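Local coordinates for protein AGR_C_1268p (Agrobacterium tumefaciens str. C58, PDB 2GHS) that probably acts as a metal-dependent gluconolactonase of the SMP-30/regucalcin family, using one divalent cation bound to a beta-propeller, at residues Ala239-Ile243 / Arg255-Asp259; Arg247-Val253 / Ala264-Val268. One frame throughout, in Å; residues are numbered along the deposited sequence.

Contact 1 (Ala239-Ile243 / Arg255-Asp259); sequences AEGHI and RYDTD
R255 NE donates a hydrogen bond to H242 ND1 at 3.0 Å, with an N-H...N angle of 152°. Because ND1 accepts, that nitrogen carries no proton. Each group meets the other at its edge, tilted out of plane, the two planes turned 53° apart. R255 gets there with CG anti to its backbone N (chi1 177°) and the chain extended to NE. One face of the imidazole rests on D257, whose CA stands 3.7 Å from the H242 ring centroid almost on the normal, a CH-pi contact; water 1 covers the opposite face, accepts from R255 NH2 and donates weakly to E240 OE1. T258 packs its methyl CG2 3.5 Å from E240 O. I243 and Y256 form an antiparallel hydrogen-bonded pair, I243 N to Y256 O at 3.0 Å and Y256 N to I243 O at 2.9 Å. Water 2 donates to G241 O and D257 O, bridging the two segments. D238 OD1 accepts from H242 N, and N261 N donates to D257 OD1. The pairing joins the start of strand 243-248 to the end of strand 252-256, with I243 and Y256 packed on strands 220-224 and 231-237, and H242, R255 and D257 on I263 of strand 262-267.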
ATOM      1  N   ALA A 239       1.703   9.694  12.901  1.00  9.86           N
ATOM      2  CA  ALA A 239       2.527  10.841  13.244  1.00 12.50           C
ATOM      3  C   ALA A 239       3.343  10.561  14.495  1.00 13.55           C
ATOM      4  O   ALA A 239       4.338  11.249  14.734  1.00 12.60           O
ATOM      5  CB  ALA A 239       1.669  12.067  13.467  1.00 15.96           C
ATOM      6  N   GLU A 240       2.893   9.601  15.305  1.00  8.99           N
ATOM      7  CA  GLU A 240       3.616   9.164  16.504  1.00 11.24           C
ATOM      8  C   GLU A 240       4.624   8.051  16.220  1.00 12.72           C
ATOM      9  O   GLU A 240       5.390   7.690  17.112  1.00 18.16           O
ATOM     10  CB  GLU A 240       2.653   8.602  17.525  1.00 12.76           C
ATOM     11  CG  GLU A 240       1.954   9.613  18.286  1.00 19.90           C
ATOM     12  CD  GLU A 240       1.226   8.961  19.479  1.00 32.86           C
ATOM     13  OE1 GLU A 240       1.399   7.704  19.755  1.00 21.48           O
ATOM     14  OE2 GLU A 240       0.499   9.737  20.123  1.00 28.30           O
ATOM     15  N   GLY A 241       4.621   7.488  15.018  1.00 10.16           N
ATOM     16  CA  GLY A 241       5.509   6.424  14.638  1.00 11.28           C
ATOM     17  C   GLY A 241       4.934   5.031  14.781  1.00 12.52           C
ATOM     18  O   GLY A 241       5.665   4.068  14.540  1.00 12.23           O
ATOM     19  N   HIS A 242       3.659   4.886  15.170  1.00  9.47           N
ATOM     20  CA  HIS A 242       3.027   3.558  15.214  1.00 10.57           C
ATOM     21  C   HIS A 242       2.831   3.052  13.810  1.00  9.33           C
ATOM     22  O   HIS A 242       2.467   3.808  12.897  1.00 10.73           O
ATOM     23  CB  HIS A 242       1.667   3.593  15.929  1.00  9.46           C
ATOM     24  CG  HIS A 242       1.755   3.768  17.412  1.00  8.94           C
ATOM     25  ND1 HIS A 242       0.721   3.415  18.279  1.00 11.46           N
ATOM     26  CD2 HIS A 242       2.708   4.344  18.179  1.00  9.01           C
ATOM     27  CE1 HIS A 242       1.077   3.700  19.513  1.00 11.76           C
ATOM     28  NE2 HIS A 242       2.275   4.269  19.487  1.00 11.52           N
ATOM     29  N   ILE A 243       2.976   1.738  13.636  1.00  8.53           N
ATOM     30  CA  ILE A 243       2.716   1.062  12.355  1.00  9.18           C
ATOM     31  C   ILE A 243       1.327   0.447  12.391  1.00  9.62           C
ATOM     32  O   ILE A 243       0.965  -0.231  13.355  1.00  9.48           O
ATOM     33  CB  ILE A 243       3.816   0.010  12.076  1.00 11.39           C
ATOM     34  CG1 ILE A 243       5.177   0.716  11.896  1.00 13.37           C
ATOM     35  CG2 ILE A 243       3.401  -0.883  10.909  1.00 13.27           C
ATOM     36  CD1 ILE A 243       6.316  -0.204  11.760  1.00 22.89           C
ATOM     37  N   ARG A 255      -2.091  -2.644  14.966  1.00  6.73           N
ATOM     38  CA  ARG A 255      -1.315  -1.479  15.355  1.00  7.21           C
ATOM     39  C   ARG A 255      -0.208  -1.873  16.352  1.00  8.31           C
ATOM     40  O   ARG A 255      -0.431  -2.573  17.344  1.00  8.30           O
ATOM     41  CB  ARG A 255      -2.237  -0.449  15.962  1.00  6.84           C
ATOM     42  CG  ARG A 255      -1.596   0.805  16.482  1.00  8.50           C
ATOM     43  CD  ARG A 255      -2.657   1.657  17.206  1.00 10.17           C
ATOM     44  NE  ARG A 255      -2.166   2.938  17.743  1.00  8.98           N
ATOM     45  CZ  ARG A 255      -2.958   3.766  18.399  1.00  8.52           C
ATOM     46  NH1 ARG A 255      -4.233   3.464  18.596  1.00  9.18           N
ATOM     47  NH2 ARG A 255      -2.486   4.897  18.858  1.00  8.58           N
ATOM     48  N   TYR A 256       0.977  -1.407  16.002  1.00  6.79           N
ATOM     49  CA  TYR A 256       2.216  -1.603  16.779  1.00  7.12           C
ATOM     50  C   TYR A 256       2.828  -0.313  17.253  1.00  9.52           C
ATOM     51  O   TYR A 256       2.966   0.642  16.468  1.00 10.32           O
ATOM     52  CB  TYR A 256       3.217  -2.304  15.898  1.00  8.86           C
ATOM     53  CG  TYR A 256       2.728  -3.655  15.350  1.00  8.59           C
ATOM     54  CD1 TYR A 256       2.040  -3.743  14.134  1.00  9.61           C
ATOM     55  CD2 TYR A 256       2.962  -4.827  16.049  1.00 11.62           C
ATOM     56  CE1 TYR A 256       1.596  -4.980  13.645  1.00 10.43           C
ATOM     57  CE2 TYR A 256       2.526  -6.060  15.551  1.00 11.21           C
ATOM     58  CZ  TYR A 256       1.846  -6.135  14.359  1.00 10.09           C
ATOM     59  OH  TYR A 256       1.421  -7.374  13.864  1.00 13.42           O
ATOM     60  N   ASP A 257       3.271  -0.313  18.500  1.00  9.20           N
ATOM     61  CA  ASP A 257       3.854   0.898  19.092  1.00  9.90           C
ATOM     62  C   ASP A 257       5.288   1.019  18.645  1.00 11.32           C
ATOM     63  O   ASP A 257       5.731   0.240  17.805  1.00 12.50           O
ATOM     64  CB  ASP A 257       3.687   0.906  20.599  1.00 11.81           C
ATOM     65  CG  ASP A 257       4.549  -0.147  21.329  1.00 11.36           C
ATOM     66  OD1 ASP A 257       5.532  -0.688  20.734  1.00 13.35           O
ATOM     67  OD2 ASP A 257       4.238  -0.391  22.519  1.00 16.05           O
ATOM     68  N   THR A 258       6.013   2.036  19.116  1.00 12.97           N
ATOM     69  CA  THR A 258       7.331   2.243  18.542  1.00 14.91           C
ATOM     70  C   THR A 258       8.370   1.240  19.076  1.00 15.03           C
ATOM     71  O   THR A 258       9.514   1.255  18.586  1.00 19.28           O
ATOM     72  CB  THR A 258       7.868   3.654  18.774  1.00 18.10           C
ATOM     73  OG1 THR A 258       8.019   3.862  20.176  1.00 18.86           O
ATOM     74  CG2 THR A 258       6.903   4.726  18.191  1.00 21.30           C
ATOM     75  N   ASP A 259       8.005   0.412  20.059  1.00 16.73           N
ATOM     76  CA  ASP A 259       8.845  -0.728  20.468  1.00 17.40           C
ATOM     77  C   ASP A 259       8.520  -2.018  19.701  1.00 16.89           C
ATOM     78  O   ASP A 259       9.147  -3.059  19.896  1.00 16.69           O
ATOM     79  CB  ASP A 259       8.678  -0.976  21.957  1.00 19.35           C
ATOM     80  CG  ASP A 259       9.392   0.071  22.798  1.00 25.18           C
ATOM     81  OD1 ASP A 259      10.399   0.601  22.306  1.00 29.56           O
ATOM     82  OD2 ASP A 259       8.942   0.343  23.925  1.00 35.11           O
TER
HETATM   83  O   HOH W   1      -0.267   6.516  17.724  1.00 13.16           O
HETATM   84  O   HOH W   2       6.965   1.720  15.223  1.00 33.83           O
HETATM   85  O   HOH W   3       5.179   3.970  21.186  1.00 32.48           O

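Contact 2 (Arg247-Val253 / Ala264-Val268); sequences RWGEGAV and ARYEV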
ATOM      1  N   ARG A 247      -3.663  -7.160   7.848  1.00  9.02           N
ATOM      2  CA  ARG A 247      -3.284  -8.552   8.043  1.00  9.93           C
ATOM      3  C   ARG A 247      -4.178  -9.410   7.155  1.00  9.58           C
ATOM      4  O   ARG A 247      -5.364  -9.595   7.435  1.00 10.29           O
ATOM      5  CB  ARG A 247      -3.428  -8.963   9.519  1.00 11.87           C
ATOM      6  CG  ARG A 247      -2.942 -10.369   9.866  1.00 19.32           C
ATOM      7  CD  ARG A 247      -1.574 -10.310  10.397  1.00 16.19           C
ATOM      8  NE  ARG A 247      -0.883 -11.560  10.680  1.00 11.77           N
ATOM      9  CZ  ARG A 247       0.370 -11.571  11.113  1.00 12.15           C
ATOM     10  NH1 ARG A 247       0.944 -10.413  11.419  1.00 10.60           N
ATOM     11  NH2 ARG A 247       1.011 -12.701  11.321  1.00 15.49           N
ATOM     12  N   TRP A 248      -3.615  -9.904   6.053  1.00  8.71           N
ATOM     13  CA  TRP A 248      -4.381 -10.711   5.125  1.00  9.64           C
ATOM     14  C   TRP A 248      -4.823 -12.020   5.760  1.00 12.02           C
ATOM     15  O   TRP A 248      -4.004 -12.750   6.311  1.00 11.74           O
ATOM     16  CB  TRP A 248      -3.539 -11.011   3.904  1.00 12.03           C
ATOM     17  CG  TRP A 248      -4.126 -11.946   2.890  1.00 12.92           C
ATOM     18  CD1 TRP A 248      -4.275 -13.299   3.002  1.00 11.84           C
ATOM     19  CD2 TRP A 248      -4.571 -11.601   1.571  1.00 15.55           C
ATOM     20  NE1 TRP A 248      -4.822 -13.817   1.827  1.00 13.49           N
ATOM     21  CE2 TRP A 248      -5.005 -12.794   0.941  1.00 13.83           C
ATOM     22  CE3 TRP A 248      -4.634 -10.412   0.860  1.00 15.11           C
ATOM     23  CZ2 TRP A 248      -5.483 -12.816  -0.377  1.00 15.46           C
ATOM     24  CZ3 TRP A 248      -5.108 -10.437  -0.469  1.00 15.40           C
ATOM     25  CH2 TRP A 248      -5.543 -11.626  -1.060  1.00 16.01           C
ATOM     26  N   GLY A 249      -6.125 -12.268   5.674  1.00 13.79           N
ATOM     27  CA  GLY A 249      -6.743 -13.465   6.158  1.00 11.33           C
ATOM     28  C   GLY A 249      -7.385 -13.324   7.503  1.00 11.86           C
ATOM     29  O   GLY A 249      -8.096 -14.233   7.938  1.00 15.24           O
ATOM     30  N   GLU A 250      -7.140 -12.206   8.185  1.00 10.36           N
ATOM     31  CA  GLU A 250      -7.597 -12.006   9.535  1.00 11.70           C
ATOM     32  C   GLU A 250      -8.620 -10.867   9.666  1.00 12.85           C
ATOM     33  O   GLU A 250      -9.095 -10.611  10.787  1.00 14.00           O
ATOM     34  CB  GLU A 250      -6.381 -11.702  10.438  1.00 11.74           C
ATOM     35  CG  GLU A 250      -5.557 -12.952  10.656  1.00 13.97           C
ATOM     36  CD  GLU A 250      -6.253 -13.900  11.615  1.00 27.21           C
ATOM     37  OE1 GLU A 250      -6.221 -13.645  12.833  1.00 27.14           O
ATOM     38  OE2 GLU A 250      -6.850 -14.876  11.161  1.00 29.01           O
ATOM     39  N   GLY A 251      -8.962 -10.197   8.557  1.00 10.88           N
ATOM     40  CA  GLY A 251      -9.953  -9.096   8.578  1.00  9.19           C
ATOM     41  C   GLY A 251      -9.603  -8.084   9.662  1.00  8.79           C
ATOM     42  O   GLY A 251     -10.393  -7.817  10.603  1.00  9.44           O
ATOM     43  N   ALA A 252      -8.393  -7.560   9.555  1.00  8.24           N
ATOM     44  CA  ALA A 252      -7.809  -6.730  10.627  1.00  9.81           C
ATOM     45  C   ALA A 252      -6.769  -5.776  10.142  1.00  9.92           C
ATOM     46  O   ALA A 252      -6.025  -6.084   9.184  1.00 10.81           O
ATOM     47  CB  ALA A 252      -7.187  -7.621  11.643  1.00 14.94           C
ATOM     48  N   VAL A 253      -6.688  -4.645  10.843  1.00 10.84           N
ATOM     49  CA  VAL A 253      -5.528  -3.789  10.824  1.00 10.10           C
ATOM     50  C   VAL A 253      -4.924  -3.861  12.232  1.00  8.70           C
ATOM     51  O   VAL A 253      -5.626  -3.636  13.235  1.00  9.54           O
ATOM     52  CB  VAL A 253      -5.890  -2.323  10.429  1.00 11.63           C
ATOM     53  CG1 VAL A 253      -4.645  -1.402  10.476  1.00 13.10           C
ATOM     54  CG2 VAL A 253      -6.466  -2.299   9.014  1.00 12.92           C
ATOM     55  N   ALA A 264      -3.054  -3.193  19.446  1.00  7.30           N
ATOM     56  CA  ALA A 264      -4.447  -3.233  19.058  1.00  6.50           C
ATOM     57  C   ALA A 264      -4.651  -3.977  17.747  1.00  6.62           C
ATOM     58  O   ALA A 264      -3.743  -4.011  16.874  1.00  8.59           O
ATOM     59  CB  ALA A 264      -5.017  -1.846  18.921  1.00  7.72           C
ATOM     60  N   ARG A 265      -5.862  -4.479  17.599  1.00  6.03           N
ATOM     61  CA  ARG A 265      -6.367  -5.054  16.366  1.00  7.00           C
ATOM     62  C   ARG A 265      -7.737  -4.484  16.053  1.00  7.71           C
ATOM     63  O   ARG A 265      -8.671  -4.568  16.890  1.00  8.24           O
ATOM     64  CB  ARG A 265      -6.496  -6.579  16.478  1.00  7.84           C
ATOM     65  CG  ARG A 265      -7.228  -7.209  15.290  1.00  9.18           C
ATOM     66  CD  ARG A 265      -6.940  -8.691  15.142  1.00 12.39           C
ATOM     67  NE  ARG A 265      -5.617  -8.938  14.569  1.00  9.77           N
ATOM     68  CZ  ARG A 265      -5.189 -10.143  14.176  1.00 18.78           C
ATOM     69  NH1 ARG A 265      -5.979 -11.202  14.283  1.00 16.47           N
ATOM     70  NH2 ARG A 265      -3.965 -10.290  13.652  1.00 12.42           N
ATOM     71  N   TYR A 266      -7.862  -3.888  14.864  1.00  7.85           N
ATOM     72  CA  TYR A 266      -9.082  -3.206  14.450  1.00  6.84           C
ATOM     73  C   TYR A 266      -9.686  -4.070  13.374  1.00  8.11           C
ATOM     74  O   TYR A 266      -9.091  -4.262  12.282  1.00 10.12           O
ATOM     75  CB  TYR A 266      -8.762  -1.805  13.894  1.00  5.73           C
ATOM     76  CG  TYR A 266      -8.125  -0.887  14.911  1.00  3.30           C
ATOM     77  CD1 TYR A 266      -6.752  -0.896  15.110  1.00  7.96           C
ATOM     78  CD2 TYR A 266      -8.905  -0.095  15.747  1.00  7.09           C
ATOM     79  CE1 TYR A 266      -6.165  -0.112  16.064  1.00  9.82           C
ATOM     80  CE2 TYR A 266      -8.290   0.727  16.711  1.00  8.44           C
ATOM     81  CZ  TYR A 266      -6.921   0.692  16.864  1.00  7.91           C
ATOM     82  OH  TYR A 266      -6.318   1.500  17.840  1.00  9.53           O
ATOM     83  N   GLU A 267     -10.833  -4.662  13.694  1.00  5.94           N
ATOM     84  CA  GLU A 267     -11.520  -5.584  12.809  1.00  7.48           C
ATOM     85  C   GLU A 267     -12.164  -4.832  11.623  1.00  8.25           C
ATOM     86  O   GLU A 267     -12.635  -3.697  11.765  1.00  8.68           O
ATOM     87  CB  GLU A 267     -12.539  -6.437  13.571  1.00  7.58           C
ATOM     88  CG  GLU A 267     -11.912  -7.328  14.657  1.00 10.92           C
ATOM     89  CD  GLU A 267     -12.914  -8.201  15.393  1.00 11.90           C
ATOM     90  OE1 GLU A 267     -14.139  -7.937  15.333  1.00 16.49           O
ATOM     91  OE2 GLU A 267     -12.473  -9.189  16.054  1.00 17.13           O
ATOM     92  N   VAL A 268     -12.161  -5.481  10.463  1.00  9.24           N
ATOM     93  CA  VAL A 268     -12.882  -5.037   9.241  1.00  9.74           C
ATOM     94  C   VAL A 268     -13.561  -6.248   8.611  1.00 10.88           C
ATOM     95  O   VAL A 268     -13.111  -7.376   8.780  1.00 13.25           O
ATOM     96  CB  VAL A 268     -11.981  -4.358   8.201  1.00 13.75           C
ATOM     97  CG1 VAL A 268     -11.322  -3.102   8.806  1.00 16.72           C
ATOM     98  CG2 VAL A 268     -10.923  -5.245   7.745  1.00 12.64           C
TER
HETATM   99  O   HOH W   4      -3.217 -13.041  13.537  1.00 18.88           O
HETATM  100  O   HOH W   5      -9.137 -10.880  13.526  1.00 40.54           O
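V253 and Y266 form an antiparallel hydrogen-bonded pair, with V253 N to Y266 O and Y266 N to V253 O both 2.8 Å, while A252 and E267 are the adjoining non-hydrogen-bonded pair. Past them V268 N donates to G251 O at 2.9 Å, nearly straight (168°) although the donor stands well above the carbonyl plane. On the A252 side of the sheet R265 folds back: the bend at chi3 (-76°) lays its guanidinium face over A252 CB, which is 3.6 Å from R265 NE. Its NH1 makes a salt bridge to E250 OE1 at 2.9 Å, a bent bond that meets OE1 on its anti side, tilted out of the carboxylate plane, and water 4 links OE1 to NH2. These strands, 252-256 and 262-267, form a beta hairpin in one sheet of the beta-propeller, and a type II turn from R247 to E250 leads into it from strand 243-248. R265 NE is engaged by D254, and E250 OE2 by K229. R247 CG lies 3.9 Å from R265 NH2, its guanidinium held by the carbonyls of I228 and K229. On the other face, Y266 sets its ring edge, through CD1, 3.5 Å from V253 O and stacks with F36 and W244.

In the fold
Strand 252-256 serves both contacts, whose segments alternate along the chain: contact 1 pairs its end with strand 243-248, and contact 2 pairs it with strand 262-267, within one propeller sheet. A direct seam joins them, since R255 N lies 2.9 Å from A264 O and R255 NH1 3.0 Å from Y266 OH, both probable hydrogen bonds. Contact 1 is only partly buried, and an imidazole acceptor and bridging waters supplement one backbone pair. In contact 2, seven of ten touching residues are buried; backbone pairing is longer and a salt bridge crosses between the segments, with further ion pairs to D254 and K229. Contact 2 also comes nearer the predicted active site, R247 lying about 7 Å from D233 between side chains, against about 11 Å for I243.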